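Local coordinates for protein macrophage migration inhibitory factor (Oncomelania hupensis, PDB 6LR3) that belongs to the macrophage migration inhibitory factor family of small alpha/beta proteins and assembles from three chains, at residues Asn25-Thr28 and Lys29-Lys33; Gly66-Pro70 and Thr71-Ala75. All blocks are in the same frame, centred on the assembly; numbering follows the deposited sequence.

Contact 1: Asn25-Thr28 and Lys29-Lys33; sequences NMMT and KALQK
Lys29 opens the last turn of helix 19-31 by donating its backbone N to Asn25 O at 3.2 Å. Its aliphatic stem folds back along the same carbonyl: CG, beside the backbone N and anti to the carbonyl carbon, comes within 3.5 Å of Asn25 O. The side-chain oxygen of Asn25 is engaged elsewhere, accepting from Lys35 NZ. Ala30 repeats the helical pattern, with its N 3.0 Å from Met26 O, and its methyl rests close to that same oxygen. Leu31 N then reaches Met27 O at 2.9 Å. On this inner side the two side chains cross at a slant, and the bent thioether chain of Met27 brings CE to 4.1 Å from Leu31 CD1. Both residues are buried, packing on Met76 of helix 70-88 and Val62 of strand 58-64.

The helix ends before Gln32, the first residue to leave helical geometry, where phi turns positive (48°). Its N bonds weakly to Lys29 O and also to Thr28 O, whereas its side chain curls back over the end of the helix: NE2 meets Lys29 O at 2.8 Å in a nearly straight bond (168° at the hydrogen). That donor lies on a carbonyl lone pair and the acceptor lies near the amide plane, which probably helps to hold the rotation of the Gln32 amide. Lys33 N closes the turn with a weak bond of 3.4 Å to Thr28 O. Thr28 places CG2 anti to its backbone N, putting this methyl 3.2 Å from Lys33 O, while OG1 turns to Thr24 O. The positive phi of Gln32, with weak bonds from Lys33 N to Thr28 O and from Gln32 N to Lys29 O, identifies a Schellman motif, ending the helix of the beta-alpha-beta unit formed by strand 3-8, helix 19-31 and strand 39-43.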
ATOM      1  N   ASN B  25       3.013 -18.218   9.491  1.00 16.18           N
ATOM      2  CA  ASN B  25       3.829 -18.997  10.457  1.00 16.89           C
ATOM      3  C   ASN B  25       5.301 -18.625  10.274  1.00 16.39           C
ATOM      4  O   ASN B  25       5.977 -18.390  11.264  1.00 16.43           O
ATOM      5  CB  ASN B  25       3.597 -20.493  10.285  1.00 16.86           C
ATOM      6  CG  ASN B  25       2.227 -20.891  10.827  1.00 18.71           C
ATOM      7  OD1 ASN B  25       1.647 -20.148  11.609  1.00 20.67           O
ATOM      8  ND2 ASN B  25       1.647 -21.960  10.308  1.00 21.48           N
ATOM      9  N   MET B  26       5.765 -18.567   9.048  1.00 16.50           N
ATOM     10  CA  MET B  26       7.197 -18.352   8.785  1.00 17.58           C
ATOM     11  C   MET B  26       7.578 -16.953   9.265  1.00 16.85           C
ATOM     12  O   MET B  26       8.630 -16.811   9.925  1.00 16.20           O
ATOM     13  CB  MET B  26       7.519 -18.520   7.296  1.00 19.77           C
ATOM     14  CG  MET B  26       8.998 -18.556   7.019  1.00 27.95           C
ATOM     15  SD  MET B  26       9.324 -18.472   5.242  1.00 39.04           S
ATOM     16  CE  MET B  26       9.061 -16.717   4.999  1.00 33.81           C
ATOM     17  N   MET B  27       6.739 -15.958   8.994  1.00 16.20           N
ATOM     18  CA  MET B  27       7.102 -14.567   9.335  1.00 16.82           C
ATOM     19  C   MET B  27       6.814 -14.298  10.811  1.00 15.74           C
ATOM     20  O   MET B  27       7.500 -13.440  11.357  1.00 16.52           O
ATOM     21  CB  MET B  27       6.388 -13.564   8.425  1.00 19.63           C
ATOM     22  CG  MET B  27       6.865 -13.665   6.972  1.00 18.76           C
ATOM     23  SD  MET B  27       8.610 -13.398   6.777  1.00 21.78           S
ATOM     24  CE  MET B  27       8.698 -11.623   7.084  1.00 20.38           C
ATOM     25  N   THR B  28       5.897 -15.014  11.457  1.00 15.93           N
ATOM     26  CA  THR B  28       5.713 -14.913  12.928  1.00 15.58           C
ATOM     27  C   THR B  28       7.013 -15.325  13.606  1.00 16.79           C
ATOM     28  O   THR B  28       7.486 -14.600  14.524  1.00 16.98           O
ATOM     29  CB  THR B  28       4.554 -15.788  13.404  1.00 17.98           C
ATOM     30  OG1 THR B  28       3.381 -15.162  12.875  1.00 18.77           O
ATOM     31  CG2 THR B  28       4.468 -15.891  14.907  1.00 19.16           C
ATOM     32  N   LYS B  29       7.579 -16.443  13.158  1.00 17.18           N
ATOM     33  CA  LYS B  29       8.854 -16.953  13.733  1.00 19.09           C
ATOM     34  C   LYS B  29       9.971 -15.968  13.412  1.00 19.32           C
ATOM     35  O   LYS B  29      10.748 -15.635  14.320  1.00 21.03           O
ATOM     36  CB  LYS B  29       9.178 -18.335  13.184  1.00 21.36           C
ATOM     37  CG  LYS B  29       8.240 -19.416  13.692  1.00 31.78           C
ATOM     38  CD  LYS B  29       8.688 -20.798  13.265  1.00 36.15           C
ATOM     39  CE  LYS B  29       7.617 -21.721  12.688  1.00 43.12           C
ATOM     40  NZ  LYS B  29       6.517 -21.963  13.649  1.00 43.41           N
ATOM     41  N   ALA B  30      10.069 -15.516  12.155  1.00 17.05           N
ATOM     42  CA  ALA B  30      11.172 -14.638  11.722  1.00 17.41           C
ATOM     43  C   ALA B  30      11.129 -13.314  12.476  1.00 17.77           C
ATOM     44  O   ALA B  30      12.187 -12.846  12.881  1.00 19.23           O
ATOM     45  CB  ALA B  30      11.143 -14.450  10.227  1.00 18.45           C
ATOM     46  N   LEU B  31       9.964 -12.701  12.621  1.00 17.30           N
ATOM     47  CA  LEU B  31       9.829 -11.353  13.224  1.00 17.19           C
ATOM     48  C   LEU B  31       9.687 -11.446  14.745  1.00 18.45           C
ATOM     49  O   LEU B  31       9.743 -10.406  15.380  1.00 17.13           O
ATOM     50  CB  LEU B  31       8.613 -10.641  12.629  1.00 16.21           C
ATOM     51  CG  LEU B  31       8.797 -10.288  11.146  1.00 16.65           C
ATOM     52  CD1 LEU B  31       7.498  -9.787  10.530  1.00 16.62           C
ATOM     53  CD2 LEU B  31       9.862  -9.235  10.950  1.00 17.73           C
ATOM     54  N   GLN B  32       9.490 -12.661  15.296  1.00 18.82           N
ATOM     55  CA  GLN B  32       9.257 -12.843  16.753  1.00 20.85           C
ATOM     56  C   GLN B  32       8.200 -11.850  17.218  1.00 20.44           C
ATOM     57  O   GLN B  32       8.418 -11.092  18.204  1.00 20.21           O
ATOM     58  CB  GLN B  32      10.574 -12.658  17.514  1.00 24.34           C
ATOM     59  CG  GLN B  32      11.618 -13.694  17.149  1.00 31.01           C
ATOM     60  CD  GLN B  32      11.344 -14.968  17.878  1.00 45.67           C
ATOM     61  OE1 GLN B  32      11.590 -15.031  19.099  1.00 47.62           O
ATOM     62  NE2 GLN B  32      10.826 -15.967  17.139  1.00 59.42           N
ATOM     63  N   LYS B  33       7.043 -11.894  16.568  1.00 18.50           N
ATOM     64  CA  LYS B  33       5.853 -11.099  16.936  1.00 20.30           C
ATOM     65  C   LYS B  33       4.727 -12.076  17.208  1.00 19.17           C
ATOM     66  O   LYS B  33       4.730 -13.200  16.670  1.00 18.20           O
ATOM     67  CB  LYS B  33       5.497 -10.151  15.777  1.00 21.26           C
ATOM     68  CG  LYS B  33       6.465  -9.003  15.602  1.00 23.88           C
ATOM     69  CD  LYS B  33       6.270  -7.961  16.695  1.00 26.00           C
ATOM     70  CE  LYS B  33       7.143  -6.772  16.428  1.00 29.40           C
ATOM     71  NZ  LYS B  33       6.928  -5.749  17.464  1.00 31.90           N
TER

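Contact 2: Gly66-Pro70 and Thr71-Ala75; sequences GRLNP and TSNLA
Extended at Asn69 and helical from Pro70 onward, the backbone bends so that the CA atoms of Asn69 and Ser72 stand 5.4 Å apart at the start of helix 70-88. Asn69 occupies the N-cap. Its CG lies between the backbone N and the carbonyl carbon (chi1 63°), a rotation that swings the amide over the first turn and brings OD1 to 3.0 Å from Ser72 N. This capping bond is almost straight at the hydrogen, 172°, although the donor stands above the amide carbonyl plane, 43° out of it, and not on a lone pair. OD1 also lies 3.5 Å from Thr71 CB, alongside the helix start.

Ser72 turns its hydroxyl back toward the incoming loop. OG is 2.8 Å from Arg67 O and 3.2 Å from Asn69 O, so both carbonyls lie near this one hydroxyl. The position of Asn69 O is itself less certain because of a close approach in the model, so its apparent bond from Asn73 N carries less weight. The regular helical bonding is clearer one residue later, where Leu74 N meets Pro70 O at 3.1 Å.

Asn73 points back toward the loop and crosses Leu68 at about a right angle, its OD1 3.6 Å from Leu68 CB. The same oxygen takes a weak bond from Asn69 N, at 3.3 Å, whereas ND2 donates to Leu105 O of the second subunit. The whole arrangement leads from strand 58-64 into helix 70-88: Leu68 and Asn73 rest on Phe99 of strand 95-101, and Phe106 of the second subunit packs on both, so that this helix start lies at a subunit interface.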
ATOM      1  N   GLY B  66       9.621  -2.381  14.863  1.00 19.54           N
ATOM      2  CA  GLY B  66      10.925  -2.991  15.180  1.00 20.28           C
ATOM      3  C   GLY B  66      11.282  -4.123  14.234  1.00 19.22           C
ATOM      4  O   GLY B  66      10.636  -4.267  13.201  1.00 18.72           O
ATOM      5  N   ARG B  67      12.307  -4.897  14.597  1.00 21.25           N
ATOM      6  CA  ARG B  67      12.703  -6.187  13.978  1.00 20.06           C
ATOM      7  C   ARG B  67      13.389  -6.024  12.627  1.00 20.47           C
ATOM      8  O   ARG B  67      14.089  -6.961  12.247  1.00 24.81           O
ATOM      9  CB  ARG B  67      11.495  -7.113  13.803  1.00 21.55           C
ATOM     10  CG  ARG B  67      10.719  -7.343  15.083  1.00 20.65           C
ATOM     11  CD  ARG B  67      11.590  -8.065  16.110  1.00 24.55           C
ATOM     12  NE  ARG B  67      10.671  -8.587  17.099  1.00 26.94           N
ATOM     13  CZ  ARG B  67      10.257  -7.934  18.175  1.00 31.51           C
ATOM     14  NH1 ARG B  67      10.717  -6.726  18.455  1.00 32.36           N
ATOM     15  NH2 ARG B  67       9.355  -8.486  18.968  1.00 34.19           N
ATOM     16  N   LEU B  68      13.181  -4.931  11.898  1.00 18.12           N
ATOM     17  CA  LEU B  68      13.720  -4.764  10.537  1.00 18.24           C
ATOM     18  C   LEU B  68      15.076  -4.064  10.595  1.00 19.51           C
ATOM     19  O   LEU B  68      15.192  -2.959  11.152  1.00 21.15           O
ATOM     20  CB  LEU B  68      12.728  -3.975   9.698  1.00 17.86           C
ATOM     21  CG  LEU B  68      11.327  -4.557   9.672  1.00 17.66           C
ATOM     22  CD1 LEU B  68      10.438  -3.717   8.744  1.00 17.02           C
ATOM     23  CD2 LEU B  68      11.348  -6.002   9.231  1.00 18.29           C
ATOM     24  N   ASN B  69      16.060  -4.709   9.989  1.00 19.22           N
ATOM     25  CA  ASN B  69      17.442  -4.204   9.918  1.00 21.74           C
ATOM     26  C   ASN B  69      18.096  -4.949   8.768  1.00 19.15           C
ATOM     27  O   ASN B  69      17.559  -5.944   8.304  1.00 19.46           O
ATOM     28  CB  ASN B  69      18.146  -4.380  11.262  1.00 19.79           C
ATOM     29  CG  ASN B  69      18.268  -5.837  11.656  1.00 19.58           C
ATOM     30  OD1 ASN B  69      19.006  -6.591  11.033  1.00 20.94           O
ATOM     31  ND2 ASN B  69      17.520  -6.262  12.647  1.00 21.59           N
ATOM     32  N   PRO B  70      19.217  -4.453   8.209  1.00 20.67           N
ATOM     33  CA  PRO B  70      19.787  -5.063   7.021  1.00 20.91           C
ATOM     34  C   PRO B  70      20.036  -6.565   7.144  1.00 20.91           C
ATOM     35  O   PRO B  70      19.766  -7.269   6.205  1.00 19.92           O
ATOM     36  CB  PRO B  70      21.067  -4.250   6.818  1.00 22.00           C
ATOM     37  CG  PRO B  70      20.691  -2.893   7.336  1.00 21.23           C
ATOM     38  CD  PRO B  70      19.890  -3.197   8.583  1.00 20.87           C
ATOM     39  N   THR B  71      20.527  -7.032   8.284  1.00 21.90           N
ATOM     40  CA  THR B  71      20.798  -8.479   8.498  1.00 22.98           C
ATOM     41  C   THR B  71      19.490  -9.268   8.439  1.00 23.95           C
ATOM     42  O   THR B  71      19.401 -10.226   7.691  1.00 22.03           O
ATOM     43  CB  THR B  71      21.532  -8.721   9.830  1.00 25.74           C
ATOM     44  OG1 THR B  71      22.735  -7.969   9.756  1.00 26.47           O
ATOM     45  CG2 THR B  71      21.805 -10.188  10.075  1.00 28.54           C
ATOM     46  N   SER B  72      18.501  -8.874   9.227  1.00 22.80           N
ATOM     47  CA  SER B  72      17.210  -9.600   9.332  1.00 21.51           C
ATOM     48  C   SER B  72      16.494  -9.473   7.993  1.00 20.45           C
ATOM     49  O   SER B  72      15.895 -10.459   7.558  1.00 19.30           O
ATOM     50  CB  SER B  72      16.380  -9.125  10.478  1.00 22.77           C
ATOM     51  OG  SER B  72      15.929  -7.795  10.267  1.00 23.19           O
ATOM     52  N   ASN B  73      16.577  -8.309   7.351  1.00 17.60           N
ATOM     53  CA  ASN B  73      15.883  -8.067   6.055  1.00 16.23           C
ATOM     54  C   ASN B  73      16.395  -9.078   5.030  1.00 17.72           C
ATOM     55  O   ASN B  73      15.581  -9.678   4.297  1.00 17.10           O
ATOM     56  CB  ASN B  73      16.069  -6.641   5.558  1.00 16.14           C
ATOM     57  CG  ASN B  73      15.386  -5.592   6.426  1.00 17.22           C
ATOM     58  OD1 ASN B  73      14.573  -5.910   7.318  1.00 15.53           O
ATOM     59  ND2 ASN B  73      15.713  -4.324   6.168  1.00 17.08           N
ATOM     60  N   LEU B  74      17.706  -9.250   4.923  1.00 17.78           N
ATOM     61  CA  LEU B  74      18.264 -10.165   3.909  1.00 18.53           C
ATOM     62  C   LEU B  74      17.814 -11.590   4.204  1.00 17.39           C
ATOM     63  O   LEU B  74      17.433 -12.280   3.271  1.00 17.38           O
ATOM     64  CB  LEU B  74      19.786 -10.063   3.884  1.00 19.42           C
ATOM     65  CG  LEU B  74      20.439 -11.025   2.894  1.00 21.74           C
ATOM     66  CD1 LEU B  74      19.923 -10.808   1.492  1.00 22.29           C
ATOM     67  CD2 LEU B  74      21.936 -10.898   2.904  1.00 22.33           C
ATOM     68  N   ALA B  75      17.875 -12.029   5.458  1.00 18.02           N
ATOM     69  CA  ALA B  75      17.527 -13.414   5.858  1.00 18.24           C
ATOM     70  C   ALA B  75      16.052 -13.652   5.534  1.00 17.77           C
ATOM     71  O   ALA B  75      15.704 -14.697   4.964  1.00 17.72           O
ATOM     72  CB  ALA B  75      17.804 -13.631   7.328  1.00 18.74           C
TER

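Contact 1 ends one helix and contact 2 begins another, and their centres lie 12 Å apart. Arg67 bridges them: its NE is 2.7 Å from Leu31 O and its NH2 2.9 Å from Gln32 O, two probable hydrogen bonds from one guanidinium group to consecutive carbonyls at the end of helix 19-31. A positive group there would probably interact favourably with the helix dipole. Lys33 CE packs 3.8 Å from Arg67 CZ, its NZ pairing with Glu119, and Leu31 CD2 meets Leu68 CD2 at 4.0 Å. The loop preceding helix 70-88 is thereby joined to the Schellman turn by both polar and apolar contacts. Contact 2 also faces the second subunit, which 25-33 does not touch.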